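Local atomic coordinates of fatty acid amide hydrolase (Candida albicans, PDB entry 6KVR), a protein that probably hydrolyses monocarboxylic acid amides, fatty acid amides among them, to the carboxylate and ammonium, as an enzyme of the amidase family. Residues Ala121-Gln132 and Ala195-Gln203; Gln160-Gly170 and Val279-Ala287. All blocks are in the same frame, centred on the assembly; numbering follows the deposited sequence.

Interaction 1 of 2, residues Ala121-Gln132 and Ala195-Gln203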
loop_
_atom_site.group_PDB
_atom_site.type_symbol
_atom_site.label_atom_id
_atom_site.label_comp_id
_atom_site.label_asym_id
_atom_site.label_seq_id
_atom_site.Cartn_x
_atom_site.Cartn_y
_atom_site.Cartn_z
ATOM N N ALA A 121 11.071 25.993 -18.494
ATOM C CA ALA A 121 11.576 26.243 -17.144
ATOM C C ALA A 121 10.658 27.183 -16.359
ATOM O O ALA A 121 10.059 28.103 -16.929
ATOM C CB ALA A 121 12.990 26.831 -17.190
HETATM N N MSE A 122 10.548 26.945 -15.042
HETATM C CA MSE A 122 9.930 27.918 -14.124
HETATM C C MSE A 122 10.973 28.635 -13.275
HETATM O O MSE A 122 10.738 29.744 -12.788
HETATM C CB MSE A 122 8.914 27.261 -13.173
HETATM C CG MSE A 122 7.952 26.302 -13.815
HETATM SE SE MSE A 122 6.141 26.326 -12.999
HETATM C CE MSE A 122 6.045 28.262 -12.997
ATOM N N GLU A 123 12.106 27.966 -13.070
ATOM C CA GLU A 123 13.205 28.492 -12.281
ATOM C C GLU A 123 14.497 28.004 -12.911
ATOM O O GLU A 123 14.608 26.839 -13.305
ATOM C CB GLU A 123 13.130 28.048 -10.809
ATOM C CG GLU A 123 12.277 28.953 -9.908
ATOM C CD GLU A 123 12.586 28.790 -8.407
ATOM O OE1 GLU A 123 12.154 29.654 -7.598
ATOM O OE2 GLU A 123 13.252 27.792 -8.041
ATOM N N LEU A 124 15.464 28.904 -13.021
ATOM C CA LEU A 124 16.775 28.583 -13.557
ATOM C C LEU A 124 17.813 29.025 -12.547
ATOM O O LEU A 124 17.712 30.124 -12.000
ATOM C CB LEU A 124 17.009 29.292 -14.882
ATOM C CG LEU A 124 16.682 28.544 -16.163
ATOM C CD1 LEU A 124 16.874 29.498 -17.348
ATOM C CD2 LEU A 124 17.596 27.353 -16.265
ATOM N N PHE A 125 18.785 28.165 -12.268
ATOM C CA PHE A 125 19.849 28.557 -11.351
ATOM C C PHE A 125 21.145 27.907 -11.839
ATOM O O PHE A 125 21.734 27.037 -11.179
ATOM C CB PHE A 125 19.544 28.225 -9.885
ATOM C CG PHE A 125 18.756 26.958 -9.656
ATOM C CD1 PHE A 125 17.369 26.938 -9.792
ATOM C CD2 PHE A 125 19.394 25.803 -9.226
ATOM C CE1 PHE A 125 16.628 25.759 -9.533
ATOM C CE2 PHE A 125 18.679 24.629 -8.964
ATOM C CZ PHE A 125 17.290 24.607 -9.123
ATOM N N ILE A 126 21.600 28.375 -13.013
ATOM C CA ILE A 126 22.775 27.793 -13.661
ATOM C C ILE A 126 24.015 28.016 -12.807
ATOM O O ILE A 126 24.883 27.141 -12.709
ATOM C CB ILE A 126 22.946 28.382 -15.079
ATOM C CG1 ILE A 126 21.705 28.112 -15.939
ATOM C CG2 ILE A 126 24.190 27.825 -15.761
ATOM C CD1 ILE A 126 21.291 26.658 -15.985
ATOM N N ASP A 127 24.114 29.192 -12.172
ATOM C CA ASP A 127 25.271 29.507 -11.335
ATOM C C ASP A 127 25.389 28.542 -10.155
ATOM O O ASP A 127 26.477 28.014 -9.878
ATOM C CB ASP A 127 25.178 30.956 -10.854
ATOM C CG ASP A 127 23.843 31.265 -10.176
ATOM O OD1 ASP A 127 23.707 32.362 -9.569
ATOM O OD2 ASP A 127 22.924 30.417 -10.254
ATOM N N GLU A 128 24.277 28.290 -9.447
ATOM C CA GLU A 128 24.321 27.309 -8.369
ATOM C C GLU A 128 24.656 25.932 -8.906
ATOM O O GLU A 128 25.388 25.170 -8.270
ATOM C CB GLU A 128 22.993 27.267 -7.625
ATOM C CG GLU A 128 22.566 28.576 -6.992
ATOM C CD GLU A 128 21.177 28.470 -6.391
ATOM O OE1 GLU A 128 20.862 27.398 -5.834
ATOM O OE2 GLU A 128 20.399 29.439 -6.489
ATOM N N GLY A 129 24.110 25.586 -10.073
ATOM C CA GLY A 129 24.480 24.330 -10.698
ATOM C C GLY A 129 25.977 24.226 -10.920
ATOM O O GLY A 129 26.587 23.196 -10.616
ATOM N N LEU A 130 26.593 25.304 -11.420
ATOM C CA LEU A 130 28.034 25.299 -11.672
ATOM C C LEU A 130 28.817 25.012 -10.392
ATOM O O LEU A 130 29.731 24.175 -10.379
ATOM C CB LEU A 130 28.460 26.642 -12.287
ATOM C CG LEU A 130 29.953 26.737 -12.635
ATOM C CD1 LEU A 130 30.375 25.535 -13.482
ATOM C CD2 LEU A 130 30.332 28.073 -13.312
ATOM N N LYS A 131 28.465 25.695 -9.299
ATOM C CA LYS A 131 29.115 25.453 -8.011
ATOM C C LYS A 131 28.956 24.005 -7.560
ATOM O O LYS A 131 29.903 23.406 -7.040
ATOM C CB LYS A 131 28.554 26.417 -6.965
ATOM C CG LYS A 131 29.244 27.764 -6.981
ATOM C CD LYS A 131 28.520 28.755 -6.093
ATOM C CE LYS A 131 28.725 30.182 -6.575
ATOM N NZ LYS A 131 30.167 30.548 -6.609
ATOM N N GLN A 132 27.769 23.418 -7.754
ATOM C CA GLN A 132 27.585 22.002 -7.440
ATOM C C GLN A 132 28.511 21.124 -8.271
ATOM O O GLN A 132 29.100 20.166 -7.759
ATOM C CB GLN A 132 26.145 21.571 -7.694
ATOM C CG GLN A 132 25.095 22.226 -6.863
ATOM C CD GLN A 132 23.715 21.800 -7.321
ATOM O OE1 GLN A 132 23.416 20.601 -7.372
ATOM N NE2 GLN A 132 22.874 22.777 -7.685
ATOM N N ALA A 195 23.774 13.746 -8.004
ATOM C CA ALA A 195 23.217 14.474 -9.139
ATOM C C ALA A 195 23.458 15.976 -9.000
ATOM O O ALA A 195 23.718 16.492 -7.915
ATOM C CB ALA A 195 21.725 14.191 -9.279
ATOM N N VAL A 196 23.366 16.682 -10.126
ATOM C CA VAL A 196 23.582 18.125 -10.179
ATOM C C VAL A 196 22.282 18.782 -10.625
ATOM O O VAL A 196 21.677 18.352 -11.616
ATOM C CB VAL A 196 24.733 18.499 -11.138
ATOM C CG1 VAL A 196 24.886 20.009 -11.221
ATOM C CG2 VAL A 196 26.056 17.838 -10.706
ATOM N N PHE A 197 21.862 19.829 -9.908
ATOM C CA PHE A 197 20.585 20.504 -10.141
ATOM C C PHE A 197 20.791 21.928 -10.631
ATOM O O PHE A 197 21.740 22.604 -10.229
ATOM C CB PHE A 197 19.737 20.557 -8.869
ATOM C CG PHE A 197 19.468 19.213 -8.258
ATOM C CD1 PHE A 197 19.088 18.134 -9.044
ATOM C CD2 PHE A 197 19.569 19.034 -6.884
ATOM C CE1 PHE A 197 18.809 16.887 -8.461
ATOM C CE2 PHE A 197 19.290 17.797 -6.298
ATOM C CZ PHE A 197 18.918 16.733 -7.082
ATOM N N TYR A 198 19.848 22.405 -11.452
ATOM C CA TYR A 198 19.998 23.710 -12.087
ATOM C C TYR A 198 18.702 24.264 -12.671
ATOM O O TYR A 198 18.617 25.472 -12.903
ATOM C CB TYR A 198 21.066 23.639 -13.197
ATOM C CG TYR A 198 20.785 22.607 -14.270
ATOM C CD1 TYR A 198 20.823 21.245 -13.983
ATOM C CD2 TYR A 198 20.457 22.991 -15.560
ATOM C CE1 TYR A 198 20.556 20.302 -14.959
ATOM C CE2 TYR A 198 20.187 22.052 -16.540
ATOM C CZ TYR A 198 20.252 20.714 -16.238
ATOM O OH TYR A 198 19.996 19.778 -17.209
ATOM N N VAL A 199 17.699 23.418 -12.931
ATOM C CA VAL A 199 16.444 23.860 -13.546
ATOM C C VAL A 199 15.257 23.126 -12.917
ATOM O O VAL A 199 15.324 21.921 -12.640
ATOM C CB VAL A 199 16.453 23.653 -15.077
ATOM C CG1 VAL A 199 16.676 22.194 -15.428
ATOM C CG2 VAL A 199 15.162 24.136 -15.699
ATOM N N ARG A 200 14.168 23.862 -12.689
ATOM C CA ARG A 200 12.909 23.301 -12.217
ATOM C C ARG A 200 11.848 23.658 -13.242
ATOM O O ARG A 200 11.737 24.824 -13.643
ATOM C CB ARG A 200 12.530 23.831 -10.820
ATOM C CG ARG A 200 13.541 23.426 -9.737
ATOM C CD ARG A 200 13.359 24.210 -8.449
ATOM N NE ARG A 200 12.181 23.752 -7.729
ATOM C CZ ARG A 200 11.574 24.445 -6.776
ATOM N NH1 ARG A 200 12.021 25.628 -6.399
ATOM N NH2 ARG A 200 10.510 23.921 -6.166
ATOM N N THR A 201 11.081 22.657 -13.663
ATOM C CA THR A 201 10.298 22.716 -14.889
ATOM C C THR A 201 8.825 22.979 -14.618
ATOM O O THR A 201 8.315 22.758 -13.514
ATOM C CB THR A 201 10.448 21.414 -15.672
ATOM O OG1 THR A 201 10.246 20.302 -14.788
ATOM C CG2 THR A 201 11.845 21.328 -16.281
ATOM N N SER A 202 8.136 23.395 -15.675
ATOM C CA SER A 202 6.777 23.905 -15.593
ATOM C C SER A 202 5.754 22.788 -15.447
ATOM O O SER A 202 6.018 21.610 -15.717
ATOM C CB SER A 202 6.434 24.753 -16.819
ATOM O OG SER A 202 6.516 23.952 -17.992
ATOM N N GLN A 203 4.564 23.201 -15.020
ATOM C CA GLN A 203 3.437 22.339 -14.711
ATOM C C GLN A 203 2.180 23.192 -14.794
ATOM O O GLN A 203 2.248 24.407 -14.603
ATOM C CB GLN A 203 3.586 21.730 -13.312
ATOM C CG GLN A 203 3.561 22.802 -12.243
ATOM C CD GLN A 203 4.499 22.535 -11.095
ATOM O OE1 GLN A 203 5.090 21.455 -10.985
ATOM N NE2 GLN A 203 4.658 23.532 -10.235
#
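Ala121 begins the pairing by setting its methyl CB against Val199 CG2 at 3.8 Å. The next two residues share one acceptor: Arg200 O takes the N-H of Met122 at 2.8 Å and that of Glu123 at 3.2 Å, both in the carbonyl plane. The selenomethionine Met122 lays its CG and SE along the backbone of Ser202. Glu123 runs beside Arg200, pointing the same way, and its OE2 forms a salt bridge with Arg200 NH1 at 3.0 Å; the nitrogen arrives 52° out of the carboxylate plane. Outside this pair Arg200 NH2 bonds Glu159 O and NH1 bonds Ile167 O. Leu124 rests its CD2 on Val199 CB. Phe125 N donates to Tyr198 O at 2.8 Å; a strained chi1 of 34° sets CG between Phe125's own backbone N and carbonyl carbon, which brings the ring face over that same oxygen, while Arg200 CG meets the ring's edge. At Ile126 the helix begins, with CD1 at the edge of the Tyr198 ring. Finally Gln132 OE1 accepts from Phe197 N at 3.1 Å, the donor standing above the amide plane. The arrangement is a classic bulge in an antiparallel strand pair, with strand 123-124 the outermost on that side of the chain's mixed sheet.

Interaction 2 of 2, residues Gln160-Gly170 and Val279-Ala287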
loop_
_atom_site.group_PDB
_atom_site.type_symbol
_atom_site.label_atom_id
_atom_site.label_comp_id
_atom_site.label_asym_id
_atom_site.label_seq_id
_atom_site.Cartn_x
_atom_site.Cartn_y
_atom_site.Cartn_z
ATOM N N GLN A 160 6.942 21.247 -8.497
ATOM C CA GLN A 160 6.136 21.020 -7.295
ATOM C C GLN A 160 6.886 20.277 -6.183
ATOM O O GLN A 160 6.420 20.282 -5.038
ATOM C CB GLN A 160 4.843 20.273 -7.665
ATOM C CG GLN A 160 5.067 18.867 -8.240
ATOM C CD GLN A 160 4.839 17.797 -7.206
ATOM O OE1 GLN A 160 4.086 18.001 -6.242
ATOM N NE2 GLN A 160 5.461 16.634 -7.402
HETATM N N MSE A 161 8.026 19.663 -6.472
HETATM C CA MSE A 161 8.798 19.002 -5.420
HETATM C C MSE A 161 9.558 20.012 -4.576
HETATM O O MSE A 161 10.213 20.903 -5.117
HETATM C CB MSE A 161 9.786 17.990 -6.009
HETATM C CG MSE A 161 9.132 16.862 -6.766
HETATM SE SE MSE A 161 10.439 15.609 -7.542
HETATM C CE MSE A 161 11.091 16.787 -8.921
ATOM N N ASN A 162 9.476 19.858 -3.257
ATOM C CA ASN A 162 10.221 20.720 -2.342
ATOM C C ASN A 162 11.676 20.822 -2.771
ATOM O O ASN A 162 12.360 19.806 -2.935
ATOM C CB ASN A 162 10.172 20.179 -0.901
ATOM C CG ASN A 162 8.884 20.515 -0.184
ATOM O OD1 ASN A 162 8.066 21.283 -0.689
ATOM N ND2 ASN A 162 8.702 19.949 1.012
ATOM N N TYR A 163 12.146 22.046 -2.940
ATOM C CA TYR A 163 13.561 22.324 -3.123
ATOM C C TYR A 163 13.984 23.246 -1.991
ATOM O O TYR A 163 13.357 24.293 -1.775
ATOM C CB TYR A 163 13.848 22.974 -4.489
ATOM C CG TYR A 163 15.313 22.924 -4.885
ATOM C CD1 TYR A 163 16.231 23.798 -4.322
ATOM C CD2 TYR A 163 15.776 21.992 -5.817
ATOM C CE1 TYR A 163 17.563 23.758 -4.682
ATOM C CE2 TYR A 163 17.113 21.938 -6.179
ATOM C CZ TYR A 163 17.999 22.832 -5.608
ATOM O OH TYR A 163 19.328 22.794 -5.943
ATOM N N LYS A 164 15.049 22.864 -1.288
ATOM C CA LYS A 164 15.479 23.584 -0.096
ATOM C C LYS A 164 15.729 25.057 -0.396
ATOM O O LYS A 164 16.466 25.403 -1.322
ATOM C CB LYS A 164 16.740 22.939 0.465
ATOM C CG LYS A 164 17.568 23.847 1.334
ATOM C CD LYS A 164 18.723 23.086 1.958
ATOM C CE LYS A 164 19.520 23.998 2.886
ATOM N NZ LYS A 164 20.287 23.233 3.910
ATOM N N ASP A 165 15.075 25.919 0.384
ATOM C CA ASP A 165 15.278 27.360 0.378
ATOM C C ASP A 165 14.833 28.009 -0.921
ATOM O O ASP A 165 15.317 29.081 -1.266
ATOM C CB ASP A 165 16.730 27.728 0.678
ATOM C CG ASP A 165 17.129 27.346 2.091
ATOM O OD1 ASP A 165 16.237 27.397 2.966
ATOM O OD2 ASP A 165 18.305 26.979 2.325
ATOM N N LYS A 166 13.890 27.402 -1.635
ATOM C CA LYS A 166 13.353 27.999 -2.848
ATOM C C LYS A 166 11.839 27.892 -2.853
ATOM O O LYS A 166 11.267 26.962 -2.278
ATOM C CB LYS A 166 13.931 27.347 -4.090
ATOM C CG LYS A 166 15.261 27.934 -4.457
ATOM C CD LYS A 166 15.915 27.187 -5.590
ATOM C CE LYS A 166 17.205 27.889 -6.012
ATOM N NZ LYS A 166 18.138 26.794 -6.284
ATOM N N ILE A 167 11.199 28.888 -3.475
ATOM C CA ILE A 167 9.754 28.860 -3.626
ATOM C C ILE A 167 9.343 27.523 -4.201
ATOM O O ILE A 167 9.938 27.038 -5.172
ATOM C CB ILE A 167 9.274 30.000 -4.540
ATOM C CG1 ILE A 167 9.471 31.362 -3.886
ATOM C CG2 ILE A 167 7.802 29.791 -4.909
ATOM C CD1 ILE A 167 9.385 32.517 -4.922
ATOM N N THR A 168 8.317 26.921 -3.599
ATOM C CA THR A 168 7.703 25.700 -4.099
ATOM C C THR A 168 6.198 25.916 -4.078
ATOM O O THR A 168 5.575 25.897 -3.013
ATOM C CB THR A 168 8.111 24.496 -3.259
ATOM O OG1 THR A 168 9.535 24.421 -3.235
ATOM C CG2 THR A 168 7.539 23.196 -3.848
ATOM N N HIS A 169 5.615 26.134 -5.248
ATOM C CA HIS A 169 4.229 26.543 -5.318
ATOM C C HIS A 169 3.324 25.538 -6.002
ATOM O O HIS A 169 2.099 25.650 -5.865
ATOM C CB HIS A 169 4.120 27.909 -6.027
ATOM C CG HIS A 169 4.776 27.944 -7.370
ATOM N ND1 HIS A 169 4.344 27.168 -8.425
ATOM C CD2 HIS A 169 5.831 28.655 -7.832
ATOM C CE1 HIS A 169 5.109 27.400 -9.480
ATOM N NE2 HIS A 169 6.012 28.306 -9.148
ATOM N N GLY A 170 3.877 24.564 -6.722
ATOM C CA GLY A 170 3.052 23.533 -7.342
ATOM C C GLY A 170 2.021 24.055 -8.321
ATOM O O GLY A 170 0.973 23.414 -8.508
ATOM N N VAL A 279 6.982 10.144 -2.913
ATOM C CA VAL A 279 6.375 11.422 -3.279
ATOM C C VAL A 279 6.324 12.378 -2.095
ATOM O O VAL A 279 5.728 13.449 -2.201
ATOM C CB VAL A 279 4.969 11.253 -3.889
ATOM C CG1 VAL A 279 5.027 10.426 -5.173
ATOM C CG2 VAL A 279 4.016 10.620 -2.885
ATOM N N LYS A 280 6.945 12.023 -0.974
ATOM C CA LYS A 280 6.921 12.879 0.207
ATOM C C LYS A 280 7.680 14.191 -0.023
ATOM O O LYS A 280 8.815 14.192 -0.505
ATOM C CB LYS A 280 7.510 12.123 1.405
ATOM C CG LYS A 280 7.563 12.940 2.677
ATOM C CD LYS A 280 8.191 12.166 3.830
ATOM C CE LYS A 280 8.454 13.079 5.027
ATOM N NZ LYS A 280 8.957 12.240 6.148
ATOM N N GLY A 281 7.055 15.310 0.336
ATOM C CA GLY A 281 7.741 16.590 0.318
ATOM C C GLY A 281 7.524 17.408 -0.943
ATOM O O GLY A 281 8.436 17.559 -1.756
ATOM N N GLY A 282 6.319 17.930 -1.119
ATOM C CA GLY A 282 5.988 18.734 -2.281
ATOM C C GLY A 282 4.651 19.412 -2.066
ATOM O O GLY A 282 4.033 19.289 -1.004
ATOM N N VAL A 283 4.213 20.137 -3.091
ATOM C CA VAL A 283 2.956 20.879 -3.056
ATOM C C VAL A 283 2.000 20.272 -4.077
ATOM O O VAL A 283 2.361 20.088 -5.251
ATOM C CB VAL A 283 3.172 22.382 -3.338
ATOM C CG1 VAL A 283 1.837 23.079 -3.554
ATOM C CG2 VAL A 283 3.900 23.026 -2.194
ATOM N N SER A 284 0.782 19.973 -3.632
ATOM C CA SER A 284 -0.291 19.460 -4.480
ATOM C C SER A 284 -1.550 19.480 -3.635
ATOM O O SER A 284 -1.502 19.758 -2.434
ATOM C CB SER A 284 -0.003 18.042 -4.994
ATOM O OG SER A 284 -0.522 17.055 -4.104
ATOM N N SER A 285 -2.678 19.176 -4.262
ATOM C CA SER A 285 -3.925 19.069 -3.518
ATOM C C SER A 285 -4.205 17.647 -3.004
ATOM O O SER A 285 -5.316 17.375 -2.535
ATOM C CB SER A 285 -5.084 19.565 -4.383
ATOM O OG SER A 285 -5.444 18.571 -5.324
ATOM N N GLY A 286 -3.224 16.749 -3.050
ATOM C CA GLY A 286 -3.444 15.339 -2.786
ATOM C C GLY A 286 -3.163 14.836 -1.384
ATOM O O GLY A 286 -3.124 13.611 -1.186
ATOM N N ALA A 287 -2.980 15.722 -0.402
ATOM C CA ALA A 287 -2.658 15.283 0.957
ATOM C C ALA A 287 -3.739 14.343 1.493
ATOM O O ALA A 287 -4.920 14.695 1.531
ATOM C CB ALA A 287 -2.503 16.488 1.886
#
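Val283 packs its two methyls against the backbone of residues 168-170 and carries the largest share of the contact between the two loops. Its CB lies 4.1 Å from Gly170 N. From there the branches part: CG1, anti to the backbone N (chi1 169°), reaches His169 O at 3.5 Å, while CG2 touches Thr168 O at 3.4 Å. Val283 CG2 and Thr168 CG2 meet at 4.0 Å as the two side chains run antiparallel past one another. Polar grip comes from the main chain. Val283 N donates to Gln160 O at 2.9 Å, and Asn162 N donates to Gly281 O, also at 2.9 Å; the two bonds bracket a single bridge between Met161 and Gly282, whose CA atoms are 4.2 Å apart. The side chain of Asn162 lies against the Gly281 peptide, with ND2 3.4 Å from Gly281 C. Nearby, Ser284 OG accepts from Gly286 N, an ST turn that bends the chain just past the contact, and Lys280 forms a salt bridge with Asp449 of the second subunit. One loop follows strand 155-158 and the other links strands 268-271 and 295-300; Met161 leans on Val250 of strand 248-253, and Ser285 packs against helix 402-409.

The centres of interactions 1 and 2 lie 16 Å apart, and their segments alternate along the chain: 121-132, 160-170, 195-203, 279-287. Strand 155-158, next to strand 199-201 in the mixed sheet, leads into loop 160-170. A sheet edge and the loops beside it are thus joined by a few direct bonds and by one common neighbour, Glu159, which bonds Gln203, Arg200, His169 and Gly170. The two contacts meet directly through the salt bridge of Glu128 with Lys166, while Gln203 NE2 packs on Gly170. Gln203 lies near Lys158 and Leu207, and Ser284 near Leu207, positions predicted as charge relay and substrate binding respectively, so both contacts lie beside the probable active site.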